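Side-chain contacts in 3-methyladenine dna-glycosylase (PDB 2JHN), which is an archaeal DNA glycosylase of the helix-hairpin-helix superfamily that pairs a TATA-box binding protein-like region with a largely helical repair-enzyme domain: residues R263-A266 with R267-F270; F273-D276 with I277-L281; R245-S248 with R249-N253. The protein carries 1 engineered substitution. All blocks are in the same frame, centred on the assembly; numbering follows the deposited sequence.

Contact 1 (R263-A266 with R267-F270); sequences REIA and RERF
A266 and F270 join through both backbone and side chain in the last turns of helix 259-270. Four consecutive i to i+4 hydrogen bonds run through this part of the helix, from the amides of R267, E268, R269 and F270 to the carbonyls of R263, E264, I265 and A266. R269 N lies 2.7 Å from I265 O, and F270 N reaches A266 O at 2.9 Å; over residues 267-270 the backbone widens into a pi-type turn.

The apolar contacts centre on the buried I265, A266 and F270. The F270 ring approaches A266 at a slant, with CD2 3.6 Å from A266 CB, while its far end, CZ, comes 3.9 Å from CG2 of I265. The other branch of I265 ends at CD1, which sits at the edge of the R269 guanidinium, 3.7 Å from NE. That extended arginine carries its charge onward to a salt bridge with D95.

Among the charged residues, R267 bends back at chi3 (-51°), bringing one face of its guanidinium over R263 O, and R267 NH2 comes 3.4 Å from E264 CA. E264 and E268 run side by side with carboxylates turned 85° to each other, and their OE2 atoms are 3.6 Å apart. The salt bridge of E264 to K261 probably eases the repulsion between these like charges. R263 points elsewhere, to D239 and E224.

Among the neighbouring helices, I265 and F270, with the chain of R269, lie against helix 241-251, and F270 also meets I277 and L281 of helix 274-287 and the ring of F236, edge to face.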
loop_
_atom_site.group_PDB
_atom_site.type_symbol
_atom_site.label_atom_id
_atom_site.label_comp_id
_atom_site.label_asym_id
_atom_site.label_seq_id
_atom_site.Cartn_x
_atom_site.Cartn_y
_atom_site.Cartn_z
ATOM N N ARG A 263 -20.277 -1.019 5.190
ATOM C CA ARG A 263 -20.488 -0.112 4.065
ATOM C C ARG A 263 -21.392 1.061 4.372
ATOM O O ARG A 263 -21.160 2.179 3.903
ATOM C CB ARG A 263 -21.060 -0.881 2.867
ATOM C CG ARG A 263 -20.098 -1.009 1.749
ATOM C CD ARG A 263 -20.625 -1.878 0.646
ATOM N NE ARG A 263 -19.506 -2.639 0.127
ATOM C CZ ARG A 263 -19.318 -3.941 0.321
ATOM N NH1 ARG A 263 -20.199 -4.665 1.007
ATOM N NH2 ARG A 263 -18.240 -4.519 -0.192
ATOM N N GLU A 264 -22.447 0.788 5.142
ATOM C CA GLU A 264 -23.428 1.786 5.525
ATOM C C GLU A 264 -22.771 2.837 6.430
ATOM O O GLU A 264 -22.916 4.033 6.180
ATOM C CB GLU A 264 -24.634 1.091 6.193
ATOM C CG GLU A 264 -25.751 1.997 6.693
ATOM C CD GLU A 264 -26.556 1.367 7.832
ATOM O OE1 GLU A 264 -26.847 0.148 7.790
ATOM O OE2 GLU A 264 -26.886 2.100 8.788
ATOM N N ILE A 265 -22.033 2.378 7.443
ATOM C CA ILE A 265 -21.197 3.236 8.307
ATOM C C ILE A 265 -20.211 4.125 7.530
ATOM O O ILE A 265 -20.131 5.342 7.760
ATOM C CB ILE A 265 -20.435 2.410 9.402
ATOM C CG1 ILE A 265 -21.307 2.249 10.643
ATOM C CG2 ILE A 265 -19.096 3.100 9.816
ATOM C CD1 ILE A 265 -21.782 3.599 11.249
ATOM N N ALA A 266 -19.452 3.518 6.616
ATOM C CA ALA A 266 -18.521 4.293 5.790
ATOM C C ALA A 266 -19.221 5.383 4.983
ATOM O O ALA A 266 -18.736 6.517 4.904
ATOM C CB ALA A 266 -17.727 3.366 4.868
ATOM N N ARG A 267 -20.378 5.055 4.393
ATOM C CA ARG A 267 -21.160 6.043 3.667
ATOM C C ARG A 267 -21.576 7.189 4.572
ATOM O O ARG A 267 -21.422 8.348 4.212
ATOM C CB ARG A 267 -22.405 5.409 3.032
ATOM C CG ARG A 267 -22.216 4.902 1.626
ATOM C CD ARG A 267 -23.560 4.561 0.957
ATOM N NE ARG A 267 -24.412 3.694 1.775
ATOM C CZ ARG A 267 -24.360 2.360 1.808
ATOM N NH1 ARG A 267 -23.504 1.681 1.053
ATOM N NH2 ARG A 267 -25.188 1.695 2.604
ATOM N N GLU A 268 -22.068 6.850 5.764
ATOM C CA GLU A 268 -22.589 7.845 6.707
ATOM C C GLU A 268 -21.513 8.684 7.407
ATOM O O GLU A 268 -21.699 9.892 7.623
ATOM C CB GLU A 268 -23.524 7.175 7.742
ATOM C CG GLU A 268 -24.786 6.526 7.125
ATOM C CD GLU A 268 -25.605 5.682 8.113
ATOM O OE1 GLU A 268 -25.043 5.145 9.089
ATOM O OE2 GLU A 268 -26.828 5.549 7.898
ATOM N N ARG A 269 -20.387 8.054 7.757
ATOM C CA ARG A 269 -19.399 8.685 8.616
ATOM C C ARG A 269 -18.046 9.021 7.979
ATOM O O ARG A 269 -17.320 9.892 8.495
ATOM C CB ARG A 269 -19.165 7.790 9.849
ATOM C CG ARG A 269 -20.414 7.689 10.724
ATOM C CD ARG A 269 -20.161 6.914 11.973
ATOM N NE ARG A 269 -21.308 6.935 12.894
ATOM C CZ ARG A 269 -21.447 7.748 13.952
ATOM N NH1 ARG A 269 -20.529 8.656 14.271
ATOM N NH2 ARG A 269 -22.539 7.651 14.699
ATOM N N PHE A 270 -17.689 8.320 6.893
ATOM C CA PHE A 270 -16.324 8.478 6.346
ATOM C C PHE A 270 -16.258 9.377 5.109
ATOM O O PHE A 270 -15.257 10.075 4.897
ATOM C CB PHE A 270 -15.639 7.132 6.062
ATOM C CG PHE A 270 -15.591 6.173 7.236
ATOM C CD1 PHE A 270 -15.806 6.584 8.563
ATOM C CD2 PHE A 270 -15.295 4.839 7.002
ATOM C CE1 PHE A 270 -15.752 5.645 9.618
ATOM C CE2 PHE A 270 -15.246 3.892 8.042
ATOM C CZ PHE A 270 -15.465 4.310 9.365
#

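Contact 2 (F273-D276 with I277-L281); sequences FARD and ILFYL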
loop_
_atom_site.group_PDB
_atom_site.type_symbol
_atom_site.label_atom_id
_atom_site.label_comp_id
_atom_site.label_asym_id
_atom_site.label_seq_id
_atom_site.Cartn_x
_atom_site.Cartn_y
_atom_site.Cartn_z
ATOM N N PHE A 273 -13.334 10.974 2.775
ATOM C CA PHE A 273 -12.097 10.575 3.471
ATOM C C PHE A 273 -12.028 9.087 3.805
ATOM O O PHE A 273 -11.134 8.660 4.549
ATOM C CB PHE A 273 -11.904 11.427 4.736
ATOM C CG PHE A 273 -11.568 12.852 4.440
ATOM C CD1 PHE A 273 -10.358 13.194 3.814
ATOM C CD2 PHE A 273 -12.471 13.868 4.770
ATOM C CE1 PHE A 273 -10.059 14.522 3.521
ATOM C CE2 PHE A 273 -12.163 15.200 4.472
ATOM C CZ PHE A 273 -10.983 15.534 3.866
ATOM N N ALA A 274 -12.929 8.284 3.233
ATOM C CA ALA A 274 -12.975 6.841 3.546
ATOM C C ALA A 274 -11.627 6.129 3.286
ATOM O O ALA A 274 -11.215 5.277 4.088
ATOM C CB ALA A 274 -14.089 6.129 2.774
ATOM N N ARG A 275 -10.963 6.483 2.168
ATOM C CA ARG A 275 -9.637 5.876 1.832
ATOM C C ARG A 275 -8.528 6.197 2.860
ATOM O O ARG A 275 -7.699 5.357 3.156
ATOM C CB ARG A 275 -9.186 6.271 0.409
ATOM C CG ARG A 275 -8.220 5.240 -0.234
ATOM C CD ARG A 275 -7.592 5.804 -1.510
ATOM N NE ARG A 275 -6.563 6.782 -1.174
ATOM C CZ ARG A 275 -5.318 6.462 -0.843
ATOM N NH1 ARG A 275 -4.938 5.191 -0.832
ATOM N NH2 ARG A 275 -4.455 7.419 -0.503
ATOM N N ASP A 276 -8.518 7.420 3.402
ATOM C CA ASP A 276 -7.564 7.781 4.451
ATOM C C ASP A 276 -7.917 7.059 5.743
ATOM O O ASP A 276 -7.066 6.455 6.415
ATOM C CB ASP A 276 -7.636 9.302 4.682
ATOM C CG ASP A 276 -7.266 10.082 3.459
ATOM O OD1 ASP A 276 -6.058 10.176 3.162
ATOM O OD2 ASP A 276 -8.187 10.622 2.789
ATOM N N ILE A 277 -9.197 7.091 6.091
ATOM C CA ILE A 277 -9.645 6.393 7.310
ATOM C C ILE A 277 -9.365 4.882 7.251
ATOM O O ILE A 277 -9.066 4.248 8.256
ATOM C CB ILE A 277 -11.150 6.709 7.594
ATOM C CG1 ILE A 277 -11.290 8.211 7.892
ATOM C CG2 ILE A 277 -11.725 5.799 8.717
ATOM C CD1 ILE A 277 -12.746 8.738 7.767
ATOM N N LEU A 278 -9.458 4.297 6.063
ATOM C CA LEU A 278 -9.134 2.903 5.894
ATOM C C LEU A 278 -7.730 2.547 6.429
ATOM O O LEU A 278 -7.556 1.512 7.083
ATOM C CB LEU A 278 -9.205 2.565 4.397
ATOM C CG LEU A 278 -8.755 1.163 3.973
ATOM C CD1 LEU A 278 -9.648 0.081 4.554
ATOM C CD2 LEU A 278 -8.692 1.087 2.465
ATOM N N PHE A 279 -6.737 3.394 6.154
ATOM C CA PHE A 279 -5.368 3.147 6.652
ATOM C C PHE A 279 -5.287 3.222 8.203
ATOM O O PHE A 279 -4.568 2.426 8.829
ATOM C CB PHE A 279 -4.362 4.101 6.005
ATOM C CG PHE A 279 -3.924 3.688 4.604
ATOM C CD1 PHE A 279 -4.852 3.368 3.615
ATOM C CD2 PHE A 279 -2.552 3.641 4.276
ATOM C CE1 PHE A 279 -4.437 3.006 2.302
ATOM C CE2 PHE A 279 -2.129 3.291 2.973
ATOM C CZ PHE A 279 -3.075 2.966 1.989
ATOM N N TYR A 280 -6.020 4.173 8.789
ATOM C CA TYR A 280 -6.180 4.241 10.270
ATOM C C TYR A 280 -6.848 2.973 10.826
ATOM O O TYR A 280 -6.460 2.507 11.892
ATOM C CB TYR A 280 -6.967 5.498 10.696
ATOM C CG TYR A 280 -6.144 6.787 10.579
ATOM C CD1 TYR A 280 -6.005 7.424 9.350
ATOM C CD2 TYR A 280 -5.500 7.349 11.706
ATOM C CE1 TYR A 280 -5.227 8.600 9.205
ATOM C CE2 TYR A 280 -4.745 8.551 11.589
ATOM C CZ TYR A 280 -4.609 9.159 10.332
ATOM O OH TYR A 280 -3.866 10.294 10.185
ATOM N N LEU A 281 -7.832 2.421 10.104
ATOM C CA LEU A 281 -8.504 1.172 10.513
ATOM C C LEU A 281 -7.534 -0.030 10.431
ATOM O O LEU A 281 -7.558 -0.900 11.304
ATOM C CB LEU A 281 -9.773 0.914 9.687
ATOM C CG LEU A 281 -10.910 1.928 9.842
ATOM C CD1 LEU A 281 -12.040 1.630 8.866
ATOM C CD2 LEU A 281 -11.464 1.978 11.297
#
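R275 and F279, one helical turn apart, lie side by side and point the same way: NH1 of R275 is 3.9 Å from CE1 of F279, with guanidinium and ring planes 71° apart. The ring of F279 also brings CD1 to 3.5 Å from R275 O. Next along the helix, Y280 offers a ring edge to the D276 carbonyl, with D276 O in the ring plane, 3.3 Å from Y280 CD1. That oxygen receives two weak bonds, from F279 N at 3.1 Å and from Y280 N at 3.5 Å.

F273 holds the N-cap position of helix 274-287, which follows helix 259-270 in this helix-hairpin-helix glycosylase. Its carbonyl takes a nearly straight bond from I277 N (2.9 Å, 175° at the hydrogen). The chi1 of I277, -64°, sets CG1 beside its own backbone N, and CG1 thus also meets F273 O, at 3.4 Å.

Further out, polar partners fix the ends of these side chains. R275 NH1 bonds to the carbonyls of S228 and G112, D276 pairs with R110 and accepts from A111 N, and Y280 OH bonds to G109 O. The F279 ring meets that of F18, nearly parallel to it.

Contact 3 (R245-S248 with R249-N253); sequences RAVS and RLYFN
R245 to S248 give their carbonyls in turn to the amides of R249 to F252, the last of these bonds, F252 N to S248 O at 2.8 Å, being the most bent at 137°. Around V247 O two aromatic residues converge. Y251 bonds to it through its amide and sets CD2 of its ring 3.7 Å away, while F252 CD2 lies 3.9 Å from the same oxygen; both rings meet it edge-on, in plane. In each case a chi1 near -70° places the ring beside the residue's own backbone N. V247 CG1 adds a looser contact, 4.3 Å from Y251 CD2.

Here helix 241-251 of the helix-hairpin-helix glycosylase region ends: F252 is the first residue to leave helical geometry, and N253 follows with a positive phi of 47°. The exit stays close to the last turn, since F252 CB lies 3.3 Å from S248 O.

S248 OG, turned beside its own backbone N, bonds to R244 O in the turn before and to Q257 N in the loop beyond, the second joining helix to loop. R245 pairs with D285 of helix 274-287, and Y251 OH makes a weak bond to D95.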
loop_
_atom_site.group_PDB
_atom_site.type_symbol
_atom_site.label_atom_id
_atom_site.label_comp_id
_atom_site.label_asym_id
_atom_site.label_seq_id
_atom_site.Cartn_x
_atom_site.Cartn_y
_atom_site.Cartn_z
ATOM N N ARG A 245 -13.706 -6.021 11.612
ATOM C CA ARG A 245 -13.273 -6.036 13.022
ATOM C C ARG A 245 -13.056 -4.629 13.592
ATOM O O ARG A 245 -13.597 -4.294 14.651
ATOM C CB ARG A 245 -12.010 -6.870 13.214
ATOM C CG ARG A 245 -12.168 -8.378 12.980
ATOM C CD ARG A 245 -10.925 -9.178 13.440
ATOM N NE ARG A 245 -9.692 -8.851 12.732
ATOM C CZ ARG A 245 -9.137 -9.592 11.772
ATOM N NH1 ARG A 245 -9.701 -10.737 11.379
ATOM N NH2 ARG A 245 -8.009 -9.191 11.196
ATOM N N ALA A 246 -12.296 -3.795 12.876
ATOM C CA ALA A 246 -12.011 -2.427 13.328
ATOM C C ALA A 246 -13.260 -1.554 13.442
ATOM O O ALA A 246 -13.458 -0.862 14.452
ATOM C CB ALA A 246 -10.939 -1.772 12.419
ATOM N N VAL A 247 -14.114 -1.592 12.423
ATOM C CA VAL A 247 -15.333 -0.782 12.412
ATOM C C VAL A 247 -16.314 -1.236 13.504
ATOM O O VAL A 247 -16.988 -0.414 14.117
ATOM C CB VAL A 247 -16.023 -0.765 11.007
ATOM C CG1 VAL A 247 -17.391 -0.085 11.075
ATOM C CG2 VAL A 247 -15.135 -0.060 9.989
ATOM N N SER A 248 -16.371 -2.543 13.730
ATOM C CA SER A 248 -17.223 -3.115 14.779
ATOM C C SER A 248 -16.762 -2.715 16.176
ATOM O O SER A 248 -17.601 -2.367 17.021
ATOM C CB SER A 248 -17.271 -4.636 14.660
ATOM O OG SER A 248 -17.911 -5.007 13.450
ATOM N N ARG A 249 -15.448 -2.775 16.405
ATOM C CA ARG A 249 -14.820 -2.372 17.672
ATOM C C ARG A 249 -15.006 -0.883 17.977
ATOM O O ARG A 249 -15.268 -0.501 19.127
ATOM C CB ARG A 249 -13.335 -2.758 17.688
ATOM C CG ARG A 249 -12.722 -2.781 19.074
ATOM C CD ARG A 249 -11.689 -3.886 19.227
ATOM N NE ARG A 249 -11.287 -4.020 20.627
ATOM C CZ ARG A 249 -10.321 -3.303 21.196
ATOM N NH1 ARG A 249 -9.648 -2.413 20.483
ATOM N NH2 ARG A 249 -10.022 -3.479 22.475
ATOM N N LEU A 250 -14.910 -0.049 16.944
ATOM C CA LEU A 250 -15.099 1.384 17.082
ATOM C C LEU A 250 -16.528 1.818 17.358
ATOM O O LEU A 250 -16.757 2.683 18.206
ATOM C CB LEU A 250 -14.606 2.112 15.826
ATOM C CG LEU A 250 -13.128 2.454 15.758
ATOM C CD1 LEU A 250 -12.847 3.058 14.396
ATOM C CD2 LEU A 250 -12.733 3.427 16.873
ATOM N N TYR A 251 -17.484 1.236 16.633
ATOM C CA TYR A 251 -18.837 1.766 16.589
ATOM C C TYR A 251 -19.912 0.854 17.162
ATOM O O TYR A 251 -21.060 1.288 17.353
ATOM C CB TYR A 251 -19.212 2.121 15.143
ATOM C CG TYR A 251 -18.533 3.366 14.602
ATOM C CD1 TYR A 251 -18.986 4.649 14.944
ATOM C CD2 TYR A 251 -17.453 3.261 13.728
ATOM C CE1 TYR A 251 -18.365 5.799 14.438
ATOM C CE2 TYR A 251 -16.825 4.399 13.213
ATOM C CZ TYR A 251 -17.273 5.665 13.567
ATOM O OH TYR A 251 -16.664 6.792 13.062
ATOM N N PHE A 252 -19.575 -0.414 17.359
ATOM C CA PHE A 252 -20.571 -1.422 17.715
ATOM C C PHE A 252 -20.118 -2.207 18.934
ATOM O O PHE A 252 -20.538 -3.348 19.138
ATOM C CB PHE A 252 -20.867 -2.363 16.528
ATOM C CG PHE A 252 -21.543 -1.682 15.363
ATOM C CD1 PHE A 252 -22.930 -1.668 15.256
ATOM C CD2 PHE A 252 -20.786 -1.044 14.369
ATOM C CE1 PHE A 252 -23.563 -1.039 14.187
ATOM C CE2 PHE A 252 -21.404 -0.413 13.292
ATOM C CZ PHE A 252 -22.799 -0.407 13.196
ATOM N N ASN A 253 -19.244 -1.586 19.722
ATOM C CA ASN A 253 -18.688 -2.175 20.948
ATOM C C ASN A 253 -18.197 -3.624 20.803
ATOM O O ASN A 253 -18.413 -4.463 21.687
ATOM C CB ASN A 253 -19.703 -2.051 22.101
ATOM C CG ASN A 253 -19.034 -1.986 23.463
ATOM O OD1 ASN A 253 -18.224 -1.096 23.729
ATOM N ND2 ASN A 253 -19.377 -2.927 24.334
#

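In the fold
The three contacts lie on successive helices, 241-251, 259-270 and 274-287, and pack against one another on the same side of the chain's centre. Their centres form a triangle, with that of contact 1 about 11 Å from contact 2 and about 13 Å from contact 3. I265 CG2 meets V247 CG1 at 3.8 Å, and F270 CB meets I277 CD1 at 3.7 Å. Contacts 2 and 3, centres about 14 Å apart, join directly through L281 CD2 and L250 CD1, 3.6 Å apart. Bound glycerol lies about 4 Å from the side chains of A266 and of A274; the residues holding mercuribenzoic acid and sodium belong to other segments.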